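PDB 6KIA: enoyl-acyl carrier protein reductase from Uncultured bacterium, which probably catalyses the NADH-dependent reduction of enoyl-acyl carrier protein thioesters in fatty acid synthesis and is linked to triclosan resistance. Local coordinates for residues Asn154-His159 against Leu409-Ser414; His215-Ser220 against Val234-Tyr239; Asp275-Gly280 against Ala418-Trp423. All coordinates share one frame; numbering follows the deposited sequence.

Contact 1: Asn154-His159 against Leu409-Ser414; sequences NAFFAH and LMFHES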
loop_
_atom_site.group_PDB
_atom_site.type_symbol
_atom_site.label_atom_id
_atom_site.label_comp_id
_atom_site.label_asym_id
_atom_site.label_seq_id
_atom_site.Cartn_x
_atom_site.Cartn_y
_atom_site.Cartn_z
ATOM N N ASN A 154 -24.079 5.629 7.737
ATOM C CA ASN A 154 -23.078 4.603 7.455
ATOM C C ASN A 154 -21.719 5.250 7.517
ATOM O O ASN A 154 -21.582 6.414 7.166
ATOM C CB ASN A 154 -23.313 3.976 6.080
ATOM C CG ASN A 154 -24.656 3.275 5.972
ATOM O OD1 ASN A 154 -25.168 2.748 6.952
ATOM N ND2 ASN A 154 -25.218 3.249 4.762
ATOM N N ALA A 155 -20.717 4.511 7.992
ATOM C CA ALA A 155 -19.366 5.023 8.042
ATOM C C ALA A 155 -18.400 4.019 7.370
ATOM O O ALA A 155 -18.481 2.798 7.566
ATOM C CB ALA A 155 -18.938 5.309 9.487
ATOM N N PHE A 156 -17.470 4.578 6.613
ATOM C CA PHE A 156 -16.481 3.834 5.836
ATOM C C PHE A 156 -15.118 4.370 6.257
ATOM O O PHE A 156 -14.749 5.502 5.921
ATOM C CB PHE A 156 -16.757 4.069 4.329
ATOM C CG PHE A 156 -15.985 3.182 3.372
ATOM C CD1 PHE A 156 -16.574 2.782 2.177
ATOM C CD2 PHE A 156 -14.744 2.661 3.700
ATOM C CE1 PHE A 156 -15.880 1.948 1.268
ATOM C CE2 PHE A 156 -14.053 1.831 2.800
ATOM C CZ PHE A 156 -14.638 1.474 1.609
ATOM N N PHE A 157 -14.375 3.564 7.017
ATOM C CA PHE A 157 -13.042 3.951 7.468
ATOM C C PHE A 157 -12.029 3.286 6.552
ATOM O O PHE A 157 -11.949 2.061 6.536
ATOM C CB PHE A 157 -12.785 3.523 8.928
ATOM C CG PHE A 157 -13.640 4.228 9.944
ATOM C CD1 PHE A 157 -13.224 5.422 10.524
ATOM C CD2 PHE A 157 -14.833 3.674 10.337
ATOM C CE1 PHE A 157 -13.996 6.060 11.486
ATOM C CE2 PHE A 157 -15.614 4.287 11.299
ATOM C CZ PHE A 157 -15.204 5.505 11.868
ATOM N N ALA A 158 -11.284 4.074 5.771
ATOM C CA ALA A 158 -10.332 3.502 4.811
ATOM C C ALA A 158 -8.874 3.701 5.277
ATOM O O ALA A 158 -8.317 4.804 5.231
ATOM C CB ALA A 158 -10.551 4.123 3.426
ATOM N N HIS A 159 -8.266 2.619 5.743
ATOM C CA HIS A 159 -6.879 2.636 6.228
ATOM C C HIS A 159 -5.930 2.546 5.054
ATOM O O HIS A 159 -6.160 1.753 4.154
ATOM C CB HIS A 159 -6.691 1.467 7.193
ATOM C CG HIS A 159 -5.298 1.272 7.697
ATOM N ND1 HIS A 159 -4.338 0.593 6.975
ATOM C CD2 HIS A 159 -4.731 1.565 8.894
ATOM C CE1 HIS A 159 -3.223 0.533 7.679
ATOM N NE2 HIS A 159 -3.436 1.111 8.849
ATOM N N LEU A 409 -14.042 -1.501 -7.144
ATOM C CA LEU A 409 -14.013 -2.826 -6.549
ATOM C C LEU A 409 -14.063 -2.752 -5.021
ATOM O O LEU A 409 -14.891 -3.418 -4.405
ATOM C CB LEU A 409 -12.760 -3.598 -6.987
ATOM C CG LEU A 409 -12.811 -4.135 -8.429
ATOM C CD1 LEU A 409 -11.472 -4.757 -8.833
ATOM C CD2 LEU A 409 -13.949 -5.136 -8.607
ATOM N N MET A 410 -13.181 -1.962 -4.404
ATOM C CA MET A 410 -13.150 -1.887 -2.953
ATOM C C MET A 410 -14.407 -1.170 -2.433
ATOM O O MET A 410 -15.019 -1.614 -1.451
ATOM C CB MET A 410 -11.890 -1.185 -2.482
ATOM C CG MET A 410 -10.632 -1.994 -2.810
ATOM S SD MET A 410 -9.121 -1.111 -2.402
ATOM C CE MET A 410 -9.262 -0.887 -0.610
ATOM N N PHE A 411 -14.816 -0.104 -3.123
ATOM C CA PHE A 411 -15.970 0.678 -2.660
ATOM C C PHE A 411 -17.231 -0.177 -2.651
ATOM O O PHE A 411 -17.998 -0.169 -1.670
ATOM C CB PHE A 411 -16.174 1.922 -3.533
ATOM C CG PHE A 411 -17.250 2.843 -3.008
ATOM C CD1 PHE A 411 -17.061 3.567 -1.845
ATOM C CD2 PHE A 411 -18.464 2.944 -3.675
ATOM C CE1 PHE A 411 -18.094 4.404 -1.347
ATOM C CE2 PHE A 411 -19.486 3.774 -3.196
ATOM C CZ PHE A 411 -19.288 4.506 -2.036
ATOM N N HIS A 412 -17.453 -0.942 -3.723
ATOM C CA HIS A 412 -18.668 -1.752 -3.792
ATOM C C HIS A 412 -18.574 -3.043 -2.969
ATOM O O HIS A 412 -19.552 -3.438 -2.329
ATOM C CB HIS A 412 -19.027 -2.058 -5.256
ATOM C CG HIS A 412 -19.516 -0.865 -6.017
ATOM N ND1 HIS A 412 -20.623 -0.139 -5.627
ATOM C CD2 HIS A 412 -19.077 -0.292 -7.165
ATOM C CE1 HIS A 412 -20.836 0.836 -6.494
ATOM N NE2 HIS A 412 -19.908 0.772 -7.430
ATOM N N GLU A 413 -17.413 -3.704 -2.957
ATOM C CA GLU A 413 -17.284 -4.888 -2.136
ATOM C C GLU A 413 -17.497 -4.538 -0.660
ATOM O O GLU A 413 -18.047 -5.335 0.101
ATOM C CB GLU A 413 -15.915 -5.538 -2.332
ATOM C CG GLU A 413 -15.754 -6.901 -1.647
ATOM C CD GLU A 413 -16.700 -7.967 -2.206
ATOM O OE1 GLU A 413 -17.250 -7.796 -3.320
ATOM O OE2 GLU A 413 -16.864 -9.000 -1.536
ATOM N N SER A 414 -17.059 -3.354 -0.243
ATOM C CA SER A 414 -17.229 -3.003 1.170
ATOM C C SER A 414 -18.685 -2.808 1.563
ATOM O O SER A 414 -18.999 -2.882 2.734
ATOM C CB SER A 414 -16.424 -1.769 1.545
ATOM O OG SER A 414 -15.026 -2.002 1.399
#

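Contact 2: His215-Ser220 against Val234-Tyr239; sequences HLIEGS and VRYSAY. With NAI (1,4-dihydronicotinamide adenine dinucleotide), chain D.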
loop_
_atom_site.group_PDB
_atom_site.type_symbol
_atom_site.label_atom_id
_atom_site.label_comp_id
_atom_site.label_asym_id
_atom_site.label_seq_id
_atom_site.Cartn_x
_atom_site.Cartn_y
_atom_site.Cartn_z
ATOM N N HIS A 215 -5.528 0.020 15.905
ATOM C CA HIS A 215 -5.812 1.224 16.677
ATOM C C HIS A 215 -6.992 1.956 16.080
ATOM O O HIS A 215 -7.759 2.595 16.791
ATOM C CB HIS A 215 -4.598 2.142 16.728
ATOM C CG HIS A 215 -3.430 1.515 17.413
ATOM N ND1 HIS A 215 -3.574 0.724 18.531
ATOM C CD2 HIS A 215 -2.107 1.531 17.122
ATOM C CE1 HIS A 215 -2.386 0.281 18.905
ATOM N NE2 HIS A 215 -1.480 0.758 18.069
ATOM N N LEU A 216 -7.149 1.830 14.768
ATOM C CA LEU A 216 -8.304 2.404 14.101
ATOM C C LEU A 216 -9.575 1.695 14.521
ATOM O O LEU A 216 -10.563 2.338 14.901
ATOM C CB LEU A 216 -8.131 2.307 12.586
ATOM C CG LEU A 216 -9.384 2.568 11.750
ATOM C CD1 LEU A 216 -10.014 3.946 12.052
ATOM C CD2 LEU A 216 -9.050 2.393 10.283
ATOM N N ILE A 217 -9.538 0.370 14.499
ATOM C CA ILE A 217 -10.718 -0.412 14.833
ATOM C C ILE A 217 -11.116 -0.210 16.306
ATOM O O ILE A 217 -12.301 -0.033 16.634
ATOM C CB ILE A 217 -10.492 -1.903 14.524
ATOM C CG1 ILE A 217 -10.446 -2.092 12.996
ATOM C CG2 ILE A 217 -11.637 -2.750 15.088
ATOM C CD1 ILE A 217 -9.927 -3.451 12.538
ATOM N N GLU A 218 -10.135 -0.269 17.193
ATOM C CA GLU A 218 -10.404 -0.076 18.626
ATOM C C GLU A 218 -10.802 1.359 18.973
ATOM O O GLU A 218 -11.701 1.595 19.781
ATOM C CB GLU A 218 -9.178 -0.491 19.439
ATOM C CG GLU A 218 -9.076 -1.991 19.546
ATOM C CD GLU A 218 -7.804 -2.442 20.241
ATOM O OE1 GLU A 218 -6.944 -1.596 20.576
ATOM O OE2 GLU A 218 -7.700 -3.648 20.501
ATOM N N GLY A 219 -10.116 2.313 18.359
ATOM C CA GLY A 219 -10.337 3.720 18.624
ATOM C C GLY A 219 -11.713 4.177 18.164
ATOM O O GLY A 219 -12.300 5.081 18.770
ATOM N N SER A 220 -12.256 3.523 17.135
ATOM C CA SER A 220 -13.558 3.915 16.589
ATOM C C SER A 220 -14.726 3.089 17.153
ATOM O O SER A 220 -15.857 3.174 16.663
ATOM C CB SER A 220 -13.528 3.804 15.061
ATOM O OG SER A 220 -13.294 2.458 14.658
ATOM N N VAL A 234 -21.161 0.006 9.436
ATOM C CA VAL A 234 -19.772 0.446 9.527
ATOM C C VAL A 234 -18.849 -0.535 8.818
ATOM O O VAL A 234 -18.973 -1.757 8.976
ATOM C CB VAL A 234 -19.339 0.603 10.998
ATOM C CG1 VAL A 234 -17.840 0.962 11.107
ATOM C CG2 VAL A 234 -20.197 1.649 11.673
ATOM N N ARG A 235 -17.922 0.010 8.034
ATOM C CA ARG A 235 -16.966 -0.788 7.289
ATOM C C ARG A 235 -15.543 -0.256 7.509
ATOM O O ARG A 235 -15.331 0.954 7.664
ATOM C CB ARG A 235 -17.300 -0.748 5.801
ATOM C CG ARG A 235 -18.692 -1.222 5.435
ATOM C CD ARG A 235 -18.880 -2.696 5.740
ATOM N NE ARG A 235 -20.179 -3.158 5.258
ATOM C CZ ARG A 235 -21.260 -3.246 6.025
ATOM N NH1 ARG A 235 -21.177 -2.932 7.304
ATOM N NH2 ARG A 235 -22.411 -3.660 5.514
ATOM N N TYR A 236 -14.580 -1.171 7.519
ATOM C CA TYR A 236 -13.148 -0.827 7.527
ATOM C C TYR A 236 -12.495 -1.480 6.327
ATOM O O TYR A 236 -12.785 -2.639 6.032
ATOM C CB TYR A 236 -12.450 -1.308 8.796
ATOM C CG TYR A 236 -13.076 -0.749 10.050
ATOM C CD1 TYR A 236 -14.195 -1.358 10.608
ATOM C CD2 TYR A 236 -12.578 0.403 10.654
ATOM C CE1 TYR A 236 -14.796 -0.840 11.743
ATOM C CE2 TYR A 236 -13.178 0.916 11.799
ATOM C CZ TYR A 236 -14.280 0.290 12.323
ATOM O OH TYR A 236 -14.876 0.790 13.460
ATOM N N SER A 237 -11.654 -0.734 5.619
ATOM C CA SER A 237 -10.885 -1.327 4.524
ATOM C C SER A 237 -9.417 -1.014 4.774
ATOM O O SER A 237 -9.093 -0.038 5.467
ATOM C CB SER A 237 -11.335 -0.775 3.171
ATOM O OG SER A 237 -11.003 0.608 3.063
ATOM N N ALA A 238 -8.530 -1.845 4.231
ATOM C CA ALA A 238 -7.103 -1.568 4.256
ATOM C C ALA A 238 -6.528 -2.038 2.934
ATOM O O ALA A 238 -7.063 -2.952 2.305
ATOM C CB ALA A 238 -6.395 -2.270 5.429
ATOM N N TYR A 239 -5.433 -1.420 2.525
ATOM C CA TYR A 239 -4.717 -1.838 1.324
ATOM C C TYR A 239 -3.626 -2.813 1.737
ATOM O O TYR A 239 -2.720 -2.449 2.478
ATOM C CB TYR A 239 -4.115 -0.642 0.586
ATOM C CG TYR A 239 -5.130 0.237 -0.111
ATOM C CD1 TYR A 239 -5.521 -0.024 -1.425
ATOM C CD2 TYR A 239 -5.694 1.335 0.548
ATOM C CE1 TYR A 239 -6.451 0.774 -2.061
ATOM C CE2 TYR A 239 -6.635 2.131 -0.089
ATOM C CZ TYR A 239 -6.990 1.852 -1.378
ATOM O OH TYR A 239 -7.923 2.638 -2.018
HETATM P PA NAI D . 1.490 6.407 -0.715
HETATM O O1A NAI D . 0.631 7.319 -1.537
HETATM O O2A NAI D . 2.890 6.889 -0.389
HETATM O O5B NAI D . 0.671 6.060 0.604
HETATM C C5B NAI D . 1.361 5.797 1.809
HETATM C C4B NAI D . 0.269 5.997 2.904
HETATM O O4B NAI D . 0.949 5.579 4.235
HETATM C C3B NAI D . -0.103 7.221 3.025
HETATM O O3B NAI D . -1.563 7.343 3.274
HETATM C C2B NAI D . 0.748 7.796 4.321
HETATM O O2B NAI D . 0.091 9.011 4.838
HETATM C C1B NAI D . 0.755 6.802 5.139
HETATM N N9A NAI D . 1.981 6.783 5.964
HETATM C C8A NAI D . 3.288 6.595 5.710
HETATM N N7A NAI D . 3.951 6.698 6.860
HETATM C C5A NAI D . 3.047 6.944 7.839
HETATM C C6A NAI D . 3.278 7.130 9.193
HETATM N N6A NAI D . 4.464 7.130 10.004
HETATM N N1A NAI D . 2.223 7.369 9.989
HETATM C C2A NAI D . 0.960 7.435 9.461
HETATM N N3A NAI D . 0.733 7.245 8.108
HETATM C C4A NAI D . 1.812 7.002 7.301
HETATM O O3 NAI D . 1.699 4.948 -1.464
HETATM P PN NAI D . 0.654 3.734 -1.660
HETATM O O1N NAI D . -0.575 4.212 -2.369
HETATM O O2N NAI D . 1.457 2.708 -2.444
HETATM O O5D NAI D . 0.291 3.185 -0.208
HETATM C C5D NAI D . -1.052 3.104 0.240
HETATM C C4D NAI D . -1.307 1.648 0.693
HETATM O O4D NAI D . -1.309 0.870 -0.372
HETATM C C3D NAI D . -0.161 1.145 1.567
HETATM O O3D NAI D . -0.618 0.514 2.715
HETATM C C2D NAI D . 0.496 0.101 0.637
HETATM O O2D NAI D . 1.298 -0.830 1.447
HETATM C C1D NAI D . -0.515 -0.443 0.012
HETATM N N1N NAI D . -0.140 -1.144 -1.216
HETATM C C2N NAI D . 0.752 -0.607 -2.120
HETATM C C3N NAI D . 1.126 -1.344 -3.251
HETATM C C7N NAI D . 2.083 -0.764 -4.291
HETATM O O7N NAI D . 2.653 -1.496 -5.096
HETATM N N7N NAI D . 2.297 0.639 -4.318
HETATM C C4N NAI D . 0.603 -2.605 -3.503
HETATM C C5N NAI D . -0.341 -3.118 -2.606
HETATM C C6N NAI D . -0.699 -2.386 -1.468
#

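Contact 3: Asp275-Gly280 against Ala418-Trp423; sequences DAWKQG and AGPVLW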
loop_
_atom_site.group_PDB
_atom_site.type_symbol
_atom_site.label_atom_id
_atom_site.label_comp_id
_atom_site.label_asym_id
_atom_site.label_seq_id
_atom_site.Cartn_x
_atom_site.Cartn_y
_atom_site.Cartn_z
ATOM N N ASP A 275 -9.241 -11.339 13.001
ATOM C CA ASP A 275 -9.648 -11.316 14.410
ATOM C C ASP A 275 -10.872 -10.421 14.572
ATOM O O ASP A 275 -11.831 -10.785 15.264
ATOM C CB ASP A 275 -8.549 -10.781 15.335
ATOM C CG ASP A 275 -7.330 -11.685 15.429
ATOM O OD1 ASP A 275 -7.449 -12.904 15.189
ATOM O OD2 ASP A 275 -6.260 -11.168 15.833
ATOM N N ALA A 276 -10.832 -9.246 13.942
ATOM C CA ALA A 276 -11.969 -8.322 14.004
ATOM C C ALA A 276 -13.232 -8.925 13.378
ATOM O O ALA A 276 -14.339 -8.757 13.915
ATOM C CB ALA A 276 -11.608 -6.971 13.328
ATOM N N TRP A 277 -13.069 -9.617 12.252
ATOM C CA TRP A 277 -14.186 -10.226 11.539
ATOM C C TRP A 277 -14.886 -11.268 12.405
ATOM O O TRP A 277 -16.122 -11.360 12.405
ATOM C CB TRP A 277 -13.721 -10.864 10.232
ATOM C CG TRP A 277 -14.817 -11.333 9.317
ATOM C CD1 TRP A 277 -15.465 -12.543 9.358
ATOM C CD2 TRP A 277 -15.365 -10.628 8.197
ATOM N NE1 TRP A 277 -16.382 -12.626 8.336
ATOM C CE2 TRP A 277 -16.337 -11.468 7.602
ATOM C CE3 TRP A 277 -15.114 -9.375 7.622
ATOM C CZ2 TRP A 277 -17.076 -11.089 6.471
ATOM C CZ3 TRP A 277 -15.853 -8.993 6.499
ATOM C CH2 TRP A 277 -16.817 -9.852 5.931
ATOM N N LYS A 278 -14.105 -12.057 13.138
ATOM C CA LYS A 278 -14.722 -13.038 14.038
ATOM C C LYS A 278 -15.520 -12.374 15.166
ATOM O O LYS A 278 -16.357 -13.013 15.807
ATOM C CB LYS A 278 -13.664 -13.970 14.637
ATOM C CG LYS A 278 -12.811 -14.677 13.611
ATOM C CD LYS A 278 -11.973 -15.779 14.235
ATOM C CE LYS A 278 -11.012 -16.376 13.220
ATOM N NZ LYS A 278 -10.171 -17.446 13.816
ATOM N N GLN A 279 -15.266 -11.095 15.413
ATOM C CA GLN A 279 -16.036 -10.361 16.412
ATOM C C GLN A 279 -17.207 -9.596 15.803
ATOM O O GLN A 279 -17.840 -8.788 16.484
ATOM C CB GLN A 279 -15.117 -9.419 17.191
ATOM C CG GLN A 279 -14.052 -10.157 17.973
ATOM C CD GLN A 279 -13.039 -9.235 18.608
ATOM O OE1 GLN A 279 -12.575 -8.280 17.983
ATOM N NE2 GLN A 279 -12.682 -9.516 19.857
ATOM N N GLY A 280 -17.501 -9.860 14.531
ATOM C CA GLY A 280 -18.643 -9.250 13.869
ATOM C C GLY A 280 -18.358 -7.891 13.263
ATOM O O GLY A 280 -19.262 -7.216 12.767
ATOM N N ALA A 418 -17.176 -10.153 1.173
ATOM C CA ALA A 418 -17.166 -11.607 1.248
ATOM C C ALA A 418 -16.366 -12.124 2.438
ATOM O O ALA A 418 -16.653 -13.202 2.953
ATOM C CB ALA A 418 -16.617 -12.195 -0.028
ATOM N N GLY A 419 -15.371 -11.364 2.886
ATOM C CA GLY A 419 -14.514 -11.846 3.949
ATOM C C GLY A 419 -13.506 -10.824 4.430
ATOM O O GLY A 419 -13.436 -9.723 3.899
ATOM N N PRO A 420 -12.710 -11.196 5.431
ATOM C CA PRO A 420 -11.753 -10.261 6.030
ATOM C C PRO A 420 -10.515 -9.981 5.161
ATOM O O PRO A 420 -9.834 -8.987 5.416
ATOM C CB PRO A 420 -11.350 -10.971 7.330
ATOM C CG PRO A 420 -11.572 -12.417 7.060
ATOM C CD PRO A 420 -12.756 -12.488 6.146
ATOM N N VAL A 421 -10.196 -10.875 4.229
ATOM C CA VAL A 421 -9.014 -10.732 3.375
ATOM C C VAL A 421 -9.349 -11.181 1.962
ATOM O O VAL A 421 -9.778 -12.324 1.745
ATOM C CB VAL A 421 -7.805 -11.559 3.898
ATOM C CG1 VAL A 421 -6.576 -11.254 3.054
ATOM C CG2 VAL A 421 -7.522 -11.296 5.385
ATOM N N LEU A 422 -9.191 -10.274 0.998
ATOM C CA LEU A 422 -9.559 -10.537 -0.379
ATOM C C LEU A 422 -8.480 -10.042 -1.326
ATOM O O LEU A 422 -7.999 -8.914 -1.188
ATOM C CB LEU A 422 -10.886 -9.863 -0.732
ATOM C CG LEU A 422 -12.109 -10.321 0.068
ATOM C CD1 LEU A 422 -13.312 -9.430 -0.246
ATOM C CD2 LEU A 422 -12.385 -11.783 -0.289
ATOM N N TRP A 423 -8.112 -10.876 -2.284
ATOM C CA TRP A 423 -7.171 -10.456 -3.321
ATOM C C TRP A 423 -7.908 -9.844 -4.514
ATOM O O TRP A 423 -8.863 -10.441 -5.051
ATOM C CB TRP A 423 -6.319 -11.639 -3.800
ATOM C CG TRP A 423 -5.031 -11.918 -3.083
ATOM C CD1 TRP A 423 -3.763 -11.704 -3.562
ATOM C CD2 TRP A 423 -4.869 -12.514 -1.785
ATOM N NE1 TRP A 423 -2.837 -12.145 -2.660
ATOM C CE2 TRP A 423 -3.478 -12.621 -1.544
ATOM C CE3 TRP A 423 -5.757 -12.950 -0.800
ATOM C CZ2 TRP A 423 -2.959 -13.158 -0.363
ATOM C CZ3 TRP A 423 -5.230 -13.501 0.380
ATOM C CH2 TRP A 423 -3.854 -13.593 0.587
#

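Contact 1: Asn154-His159 against Leu409-Ser414
One face of the Rossmann-type sheet meets the C-terminal part of helix 394-413 here, where F156 of the central parallel strand 155-159 reaches F411 and S414. The F156 ring carries the contact from the strand side. Its CG stands anti to the backbone N (chi1 -170°), which sends CE1 and CZ out from the sheet to the helix. CE1 comes to 3.7 Å from F411 CD1. Although the planes of the two phenyls are only 7° apart, the rings meet rim to rim with centroids 6.0 Å apart, and neither covers the other's face. At the far end of the same ring, F156 CZ lies 3.5 Å from S414 OG and 3.7 Å from S414 CB.

The serine hydroxyl is turned back on its own helix. S414 OG donates to M410 O at 2.9 Å, tilted 32° from the carbonyl plane, while S414 N reaches the same oxygen from the opposite face. M410 O is therefore gripped twice, and this buried carbonyl lies near the plane of the F156 ring, beyond its edge. S414 OG is also hydrogen-bonded to Y286 OH, from strand 283-287. F16, F22 and L37 complete the apolar surroundings of F156, an aromatic filling between sheet and flanking helices that belongs to the three-layer Rossmann fold.

Contact 2: His215-Ser220 against Val234-Tyr239
L216 is the first residue of 215-220 to touch Y236, its CG lying 4.0 Å from Y236 CD2 at the edge of the tyrosine ring and near its plane. The contact sits where helix 196-219 covers the sheet, within the beta-alpha-beta connection that leads from strand 155-159 through several helices to the neighbouring parallel strand 234-240 of the Rossmann-type fold. The next residue, I217, approaches from another direction. Its CG1 stands over one face of the same ring, 4.2 Å from the centroid and 15° off the normal, a CH-pi contact. The chain of I217 supplies this methylene because CG1 lies anti to the carbonyl carbon (chi1 -70°).

S220, just past the helix end, provides the polar part. Y236 OH donates to S220 OG at 2.6 Å, with the serine oxygen in the plane of the tyrosine ring. S220 OG in turn donates to L216 O at 2.7 Å, and S220 N binds that carbonyl from the opposite face, so two hydrogen bonds in series tie the tyrosine to the last turn of the helix. R224 NH1 also bonds to Y236 OH, giving this buried hydroxyl a second partner, and the ring of F157 meets that of Y236 with nearly parallel planes. Further along the strand the segment enters the dinucleotide pocket, where K266 NZ bonds to both Y239 O and the NADH, and Y239 CB comes to 3.3 Å from O4D of the nicotinamide-side ribose.

Contact 3: Asp275-Gly280 against Ala418-Trp423
W277 O, the carbonyl of the tryptophan that packs on G419 and P420, accepts G280 N at 2.9 Å. One residue earlier, A276 O is gripped by two backbone amides, Q279 N at 2.9 Å and I281 N. The bonds from G280 N and I281 N form a Schellman motif, and G280 takes the positive phi (86°) that ends helix 263-278. The indole of W277 leaves from within this turn and lays one face against the chain entering strand 421-423. G419 CA stands over the six-membered ring at 3.8 Å from its centroid, and P420 CD over the five-membered ring at 3.9 Å, both CH-pi contacts.

In the Rossmann-type sheet, helix 263-278 precedes strand 283-287, and 421-423 is the parallel strand beside it, so W277 joins that helix to the approach of the last strand. P420 reaches beyond the ring to the stem of the side chain, its CB 3.7 Å from W277 CB. K282 adds a cation-pi contact to the indole. G419 O lies 3.6 Å from W277 CZ3 and accepts a hydrogen bond from T284 OG1.

All three contacts pack on one mixed, mainly parallel sheet, with contacts 1 and 2 on opposite faces of its neighbouring strands 155-159 and 234-240, paired through bonds such as F157 N to R235 O. Both are buried. Contact 1 is chiefly aromatic and apolar, whereas contact 2 adds a tyrosine-serine hydrogen bond, the only one between paired segments in the three contacts, and runs on to the cofactor. Contact 3, only partly buried, lies toward the edge of the sheet and relies on CH-pi packing of an indole on backbone and proline. It shares a face with contact 2, where I217 CD1 meets A276 CB, and is tied to contact 1 by E413 OE2, which reaches A418 N at 3.0 Å.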